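Long-range contact in coproheme decarboxylase (Thermus thermophilus, PDB 1VDH), which decarboxylates Fe-coproporphyrin III to heme b with hydrogen peroxide, through a three-propionate harderoheme intermediate, in the last step of coproporphyrin-dependent heme synthesis: residues 23-31 with 241-249. Sequence-based numbering, arbitrary orientation.
Sequences LLDFARWFS and EALRAFLGL
Trp-29 reaches the C-terminal turn with its indole. CG lies anti to the backbone N (chi1 174°), and this sends the ring from helix 26-31 toward residues 247-249. From CB, the path runs through CG to CD1, which lies over the centre of the Phe-30 ring, 3.6 Å above its plane. Next comes NE1, which donates a nearly straight hydrogen bond to Leu-247 O (NE1 to O 2.9 Å, 168° at the hydrogen). The oxygen lies close to the indole plane. NE1 also passes 3.7 Å from Leu-247 CB. CE2 stays near the same O and CB. Farther along, CZ2 meets Leu-247 CB and, also at 4.0 Å, Leu-249 CD1.

Phe-30, with one face under Trp-29 CD1, meets the same turn. Its CZ points edge-on at Phe-246 O, 3.6 Å away, and its CE2 lies near Leu-247 O. Gly-248, with positive phi, closes helix 240-246 in a Schellman motif and passes close to this ring. Arg-37 NH1 is a second donor to Leu-247 O, so two bonds grip it.

Nearer the strand, Leu-24 CD2 covers one face of the Phe-26 ring and touches Phe-246 CE2 at 4.0 Å. Phe-26 CZ and Phe-246 CZ are 4.1 Å apart, and these side chains cross at about a right angle.

The contact joins strand 10-24, in the curled antiparallel sheet of this chlorite dismutase-family alpha+beta barrel, and the short helix after it to the C-terminus, away from the predicted coproheme-binding residues. Phe-98 and Tyr-101 meet Trp-29 edge-to-face. Leu-74 of strand 74-80 packs on Phe-246, helix 34-56 borders Leu-249, and Arg-95 of a neighbouring subunit packs on Phe-30.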
ATOM      1  N   LEU A  23      -8.027 -16.054  -6.904  1.00  5.23           N
ATOM      2  CA  LEU A  23      -9.287 -15.912  -6.183  1.00  6.68           C
ATOM      3  C   LEU A  23     -10.402 -16.398  -7.097  1.00  7.33           C
ATOM      4  O   LEU A  23     -10.391 -16.132  -8.302  1.00  8.07           O
ATOM      5  CB  LEU A  23      -9.535 -14.449  -5.810  1.00  5.48           C
ATOM      6  CG  LEU A  23      -8.738 -13.890  -4.631  1.00  6.43           C
ATOM      7  CD1 LEU A  23      -8.876 -12.379  -4.619  1.00  7.65           C
ATOM      8  CD2 LEU A  23      -9.242 -14.498  -3.311  1.00  2.68           C
ATOM      9  N   LEU A  24     -11.361 -17.113  -6.525  1.00  7.86           N
ATOM     10  CA  LEU A  24     -12.480 -17.629  -7.299  1.00  7.52           C
ATOM     11  C   LEU A  24     -13.660 -16.664  -7.283  1.00  8.72           C
ATOM     12  O   LEU A  24     -14.026 -16.123  -6.238  1.00  9.80           O
ATOM     13  CB  LEU A  24     -12.914 -18.992  -6.752  1.00  8.10           C
ATOM     14  CG  LEU A  24     -14.169 -19.620  -7.372  1.00  7.67           C
ATOM     15  CD1 LEU A  24     -13.896 -20.029  -8.815  1.00  7.42           C
ATOM     16  CD2 LEU A  24     -14.603 -20.824  -6.546  1.00  7.03           C
ATOM     17  N   ASP A  25     -14.214 -16.393  -8.458  1.00 10.36           N
ATOM     18  CA  ASP A  25     -15.383 -15.533  -8.538  1.00 10.80           C
ATOM     19  C   ASP A  25     -16.549 -16.492  -8.275  1.00 10.53           C
ATOM     20  O   ASP A  25     -17.116 -17.066  -9.209  1.00  9.04           O
ATOM     21  CB  ASP A  25     -15.501 -14.897  -9.928  1.00 15.04           C
ATOM     22  CG  ASP A  25     -16.625 -13.863 -10.014  1.00 18.13           C
ATOM     23  OD1 ASP A  25     -17.561 -13.898  -9.186  1.00 19.44           O
ATOM     24  OD2 ASP A  25     -16.574 -13.013 -10.925  1.00 22.84           O
ATOM     25  N   PHE A  26     -16.858 -16.693  -6.995  1.00  9.60           N
ATOM     26  CA  PHE A  26     -17.933 -17.593  -6.570  1.00 10.63           C
ATOM     27  C   PHE A  26     -19.269 -17.326  -7.251  1.00 10.88           C
ATOM     28  O   PHE A  26     -19.883 -18.243  -7.792  1.00 11.52           O
ATOM     29  CB  PHE A  26     -18.121 -17.536  -5.048  1.00 10.70           C
ATOM     30  CG  PHE A  26     -17.109 -18.334  -4.277  1.00 11.39           C
ATOM     31  CD1 PHE A  26     -15.834 -17.827  -4.040  1.00 11.91           C
ATOM     32  CD2 PHE A  26     -17.431 -19.594  -3.783  1.00 11.07           C
ATOM     33  CE1 PHE A  26     -14.892 -18.567  -3.323  1.00 12.36           C
ATOM     34  CE2 PHE A  26     -16.499 -20.344  -3.067  1.00 12.88           C
ATOM     35  CZ  PHE A  26     -15.225 -19.831  -2.835  1.00 12.56           C
ATOM     36  N   ALA A  27     -19.713 -16.071  -7.216  1.00 11.90           N
ATOM     37  CA  ALA A  27     -20.978 -15.673  -7.818  1.00 13.59           C
ATOM     38  C   ALA A  27     -21.089 -16.079  -9.284  1.00 15.47           C
ATOM     39  O   ALA A  27     -22.093 -16.666  -9.693  1.00 15.19           O
ATOM     40  CB  ALA A  27     -21.178 -14.168  -7.674  1.00 15.09           C
ATOM     41  N   ARG A  28     -20.059 -15.774 -10.071  1.00 14.57           N
ATOM     42  CA  ARG A  28     -20.060 -16.114 -11.491  1.00 17.06           C
ATOM     43  C   ARG A  28     -19.959 -17.608 -11.757  1.00 16.06           C
ATOM     44  O   ARG A  28     -20.653 -18.131 -12.625  1.00 15.67           O
ATOM     45  CB  ARG A  28     -18.935 -15.391 -12.229  1.00 19.90           C
ATOM     46  CG  ARG A  28     -19.287 -13.987 -12.695  1.00 25.91           C
ATOM     47  CD  ARG A  28     -19.149 -13.874 -14.209  1.00 32.24           C
ATOM     48  NE  ARG A  28     -17.793 -14.180 -14.668  1.00 35.74           N
ATOM     49  CZ  ARG A  28     -17.502 -14.768 -15.827  1.00 37.94           C
ATOM     50  NH1 ARG A  28     -16.238 -14.997 -16.151  1.00 39.83           N
ATOM     51  NH2 ARG A  28     -18.469 -15.136 -16.659  1.00 38.66           N
ATOM     52  N   TRP A  29     -19.096 -18.292 -11.013  1.00 13.79           N
ATOM     53  CA  TRP A  29     -18.917 -19.725 -11.195  1.00 14.25           C
ATOM     54  C   TRP A  29     -20.162 -20.537 -10.851  1.00 15.96           C
ATOM     55  O   TRP A  29     -20.624 -21.345 -11.658  1.00 17.15           O
ATOM     56  CB  TRP A  29     -17.734 -20.233 -10.370  1.00 11.31           C
ATOM     57  CG  TRP A  29     -17.597 -21.727 -10.413  1.00 10.33           C
ATOM     58  CD1 TRP A  29     -17.890 -22.607  -9.410  1.00 10.55           C
ATOM     59  CD2 TRP A  29     -17.146 -22.514 -11.520  1.00  9.70           C
ATOM     60  NE1 TRP A  29     -17.650 -23.897  -9.825  1.00 10.70           N
ATOM     61  CE2 TRP A  29     -17.190 -23.869 -11.116  1.00  9.59           C
ATOM     62  CE3 TRP A  29     -16.705 -22.208 -12.817  1.00  9.38           C
ATOM     63  CZ2 TRP A  29     -16.807 -24.916 -11.960  1.00  9.60           C
ATOM     64  CZ3 TRP A  29     -16.323 -23.254 -13.657  1.00 10.84           C
ATOM     65  CH2 TRP A  29     -16.378 -24.589 -13.223  1.00  9.89           C
ATOM     66  N   PHE A  30     -20.695 -20.328  -9.651  1.00 17.53           N
ATOM     67  CA  PHE A  30     -21.869 -21.067  -9.199  1.00 19.62           C
ATOM     68  C   PHE A  30     -23.186 -20.672  -9.869  1.00 20.86           C
ATOM     69  O   PHE A  30     -24.192 -21.366  -9.716  1.00 21.21           O
ATOM     70  CB  PHE A  30     -21.973 -21.015  -7.669  1.00 19.18           C
ATOM     71  CG  PHE A  30     -20.887 -21.795  -6.968  1.00 18.67           C
ATOM     72  CD1 PHE A  30     -19.722 -21.166  -6.538  1.00 17.43           C
ATOM     73  CD2 PHE A  30     -21.013 -23.170  -6.774  1.00 19.27           C
ATOM     74  CE1 PHE A  30     -18.696 -21.892  -5.930  1.00 18.69           C
ATOM     75  CE2 PHE A  30     -19.993 -23.906  -6.167  1.00 18.83           C
ATOM     76  CZ  PHE A  30     -18.831 -23.266  -5.746  1.00 18.95           C
ATOM     77  N   SER A  31     -23.170 -19.578 -10.632  1.00 20.41           N
ATOM     78  CA  SER A  31     -24.359 -19.116 -11.346  1.00 21.42           C
ATOM     79  C   SER A  31     -24.264 -19.440 -12.836  1.00 20.23           C
ATOM     80  O   SER A  31     -25.222 -19.246 -13.583  1.00 19.59           O
ATOM     81  CB  SER A  31     -24.544 -17.607 -11.177  1.00 23.46           C
ATOM     82  OG  SER A  31     -24.724 -17.269  -9.814  1.00 31.02           O
ATOM     83  N   GLU A 241     -10.974 -35.384  -6.612  1.00 15.61           N
ATOM     84  CA  GLU A 241     -12.324 -35.379  -6.051  1.00 17.78           C
ATOM     85  C   GLU A 241     -12.576 -34.185  -5.137  1.00 15.22           C
ATOM     86  O   GLU A 241     -13.666 -33.617  -5.146  1.00 15.20           O
ATOM     87  CB  GLU A 241     -12.609 -36.682  -5.294  1.00 22.55           C
ATOM     88  CG  GLU A 241     -12.824 -37.894  -6.194  1.00 27.95           C
ATOM     89  CD  GLU A 241     -13.988 -37.710  -7.155  1.00 31.72           C
ATOM     90  OE1 GLU A 241     -13.753 -37.717  -8.383  1.00 33.51           O
ATOM     91  OE2 GLU A 241     -15.137 -37.554  -6.683  1.00 32.98           O
ATOM     92  N   ALA A 242     -11.571 -33.819  -4.340  1.00 13.91           N
ATOM     93  CA  ALA A 242     -11.691 -32.683  -3.430  1.00 13.92           C
ATOM     94  C   ALA A 242     -11.888 -31.384  -4.215  1.00 13.43           C
ATOM     95  O   ALA A 242     -12.735 -30.565  -3.857  1.00 14.21           O
ATOM     96  CB  ALA A 242     -10.454 -32.583  -2.531  1.00 14.22           C
ATOM     97  N   LEU A 243     -11.116 -31.202  -5.285  1.00 13.16           N
ATOM     98  CA  LEU A 243     -11.240 -29.999  -6.115  1.00 12.84           C
ATOM     99  C   LEU A 243     -12.616 -29.973  -6.771  1.00 12.91           C
ATOM    100  O   LEU A 243     -13.264 -28.923  -6.845  1.00 10.91           O
ATOM    101  CB  LEU A 243     -10.140 -29.948  -7.182  1.00 12.42           C
ATOM    102  CG  LEU A 243     -10.161 -28.745  -8.136  1.00 11.70           C
ATOM    103  CD1 LEU A 243     -10.164 -27.435  -7.344  1.00 11.75           C
ATOM    104  CD2 LEU A 243      -8.958 -28.805  -9.073  1.00  9.95           C
ATOM    105  N   ARG A 244     -13.065 -31.138  -7.231  1.00 14.44           N
ATOM    106  CA  ARG A 244     -14.377 -31.252  -7.857  1.00 14.28           C
ATOM    107  C   ARG A 244     -15.474 -30.844  -6.878  1.00 13.60           C
ATOM    108  O   ARG A 244     -16.358 -30.063  -7.224  1.00 13.57           O
ATOM    109  CB  ARG A 244     -14.621 -32.683  -8.359  1.00 17.73           C
ATOM    110  CG  ARG A 244     -16.041 -32.901  -8.863  1.00 21.29           C
ATOM    111  CD  ARG A 244     -16.142 -33.926  -9.984  1.00 26.85           C
ATOM    112  NE  ARG A 244     -15.974 -35.300  -9.529  1.00 28.37           N
ATOM    113  CZ  ARG A 244     -16.715 -36.324  -9.947  1.00 29.52           C
ATOM    114  NH1 ARG A 244     -17.693 -36.138 -10.828  1.00 29.80           N
ATOM    115  NH2 ARG A 244     -16.460 -37.545  -9.504  1.00 29.10           N
ATOM    116  N   ALA A 245     -15.391 -31.356  -5.650  1.00 13.63           N
ATOM    117  CA  ALA A 245     -16.369 -31.052  -4.604  1.00 13.95           C
ATOM    118  C   ALA A 245     -16.381 -29.564  -4.255  1.00 12.21           C
ATOM    119  O   ALA A 245     -17.442 -28.972  -4.059  1.00 11.57           O
ATOM    120  CB  ALA A 245     -16.083 -31.882  -3.352  1.00 13.66           C
ATOM    121  N   PHE A 246     -15.190 -28.978  -4.168  1.00 10.98           N
ATOM    122  CA  PHE A 246     -15.030 -27.559  -3.861  1.00 12.42           C
ATOM    123  C   PHE A 246     -15.741 -26.696  -4.914  1.00 12.00           C
ATOM    124  O   PHE A 246     -16.366 -25.682  -4.589  1.00 11.23           O
ATOM    125  CB  PHE A 246     -13.536 -27.207  -3.815  1.00 12.37           C
ATOM    126  CG  PHE A 246     -13.261 -25.734  -3.688  1.00 14.94           C
ATOM    127  CD1 PHE A 246     -13.537 -25.062  -2.503  1.00 14.64           C
ATOM    128  CD2 PHE A 246     -12.734 -25.018  -4.759  1.00 14.44           C
ATOM    129  CE1 PHE A 246     -13.289 -23.691  -2.385  1.00 16.70           C
ATOM    130  CE2 PHE A 246     -12.484 -23.653  -4.650  1.00 15.80           C
ATOM    131  CZ  PHE A 246     -12.763 -22.988  -3.460  1.00 15.72           C
ATOM    132  N   LEU A 247     -15.657 -27.122  -6.172  1.00 11.58           N
ATOM    133  CA  LEU A 247     -16.283 -26.401  -7.277  1.00 11.66           C
ATOM    134  C   LEU A 247     -17.767 -26.737  -7.436  1.00 12.86           C
ATOM    135  O   LEU A 247     -18.425 -26.262  -8.365  1.00 10.73           O
ATOM    136  CB  LEU A 247     -15.519 -26.668  -8.576  1.00 10.28           C
ATOM    137  CG  LEU A 247     -14.046 -26.246  -8.520  1.00 12.92           C
ATOM    138  CD1 LEU A 247     -13.315 -26.644  -9.800  1.00 12.33           C
ATOM    139  CD2 LEU A 247     -13.948 -24.741  -8.280  1.00 13.62           C
ATOM    140  N   GLY A 248     -18.285 -27.549  -6.517  1.00 13.18           N
ATOM    141  CA  GLY A 248     -19.688 -27.926  -6.550  1.00 15.78           C
ATOM    142  C   GLY A 248     -20.072 -28.880  -7.666  1.00 17.44           C
ATOM    143  O   GLY A 248     -21.219 -28.891  -8.113  1.00 17.99           O
ATOM    144  N   LEU A 249     -19.113 -29.677  -8.123  1.00 18.19           N
ATOM    145  CA  LEU A 249     -19.373 -30.638  -9.189  1.00 19.31           C
ATOM    146  C   LEU A 249     -19.255 -32.081  -8.688  1.00 20.80           C
ATOM    147  O   LEU A 249     -19.432 -33.004  -9.509  1.00 20.96           O
ATOM    148  CB  LEU A 249     -18.428 -30.386 -10.363  1.00 18.32           C
ATOM    149  CG  LEU A 249     -18.555 -29.002 -11.010  1.00 19.09           C
ATOM    150  CD1 LEU A 249     -17.499 -28.818 -12.074  1.00 20.06           C
ATOM    151  CD2 LEU A 249     -19.942 -28.825 -11.600  1.00 19.95           C
ATOM    152  OXT LEU A 249     -18.987 -32.273  -7.479  1.00 21.04           O
TER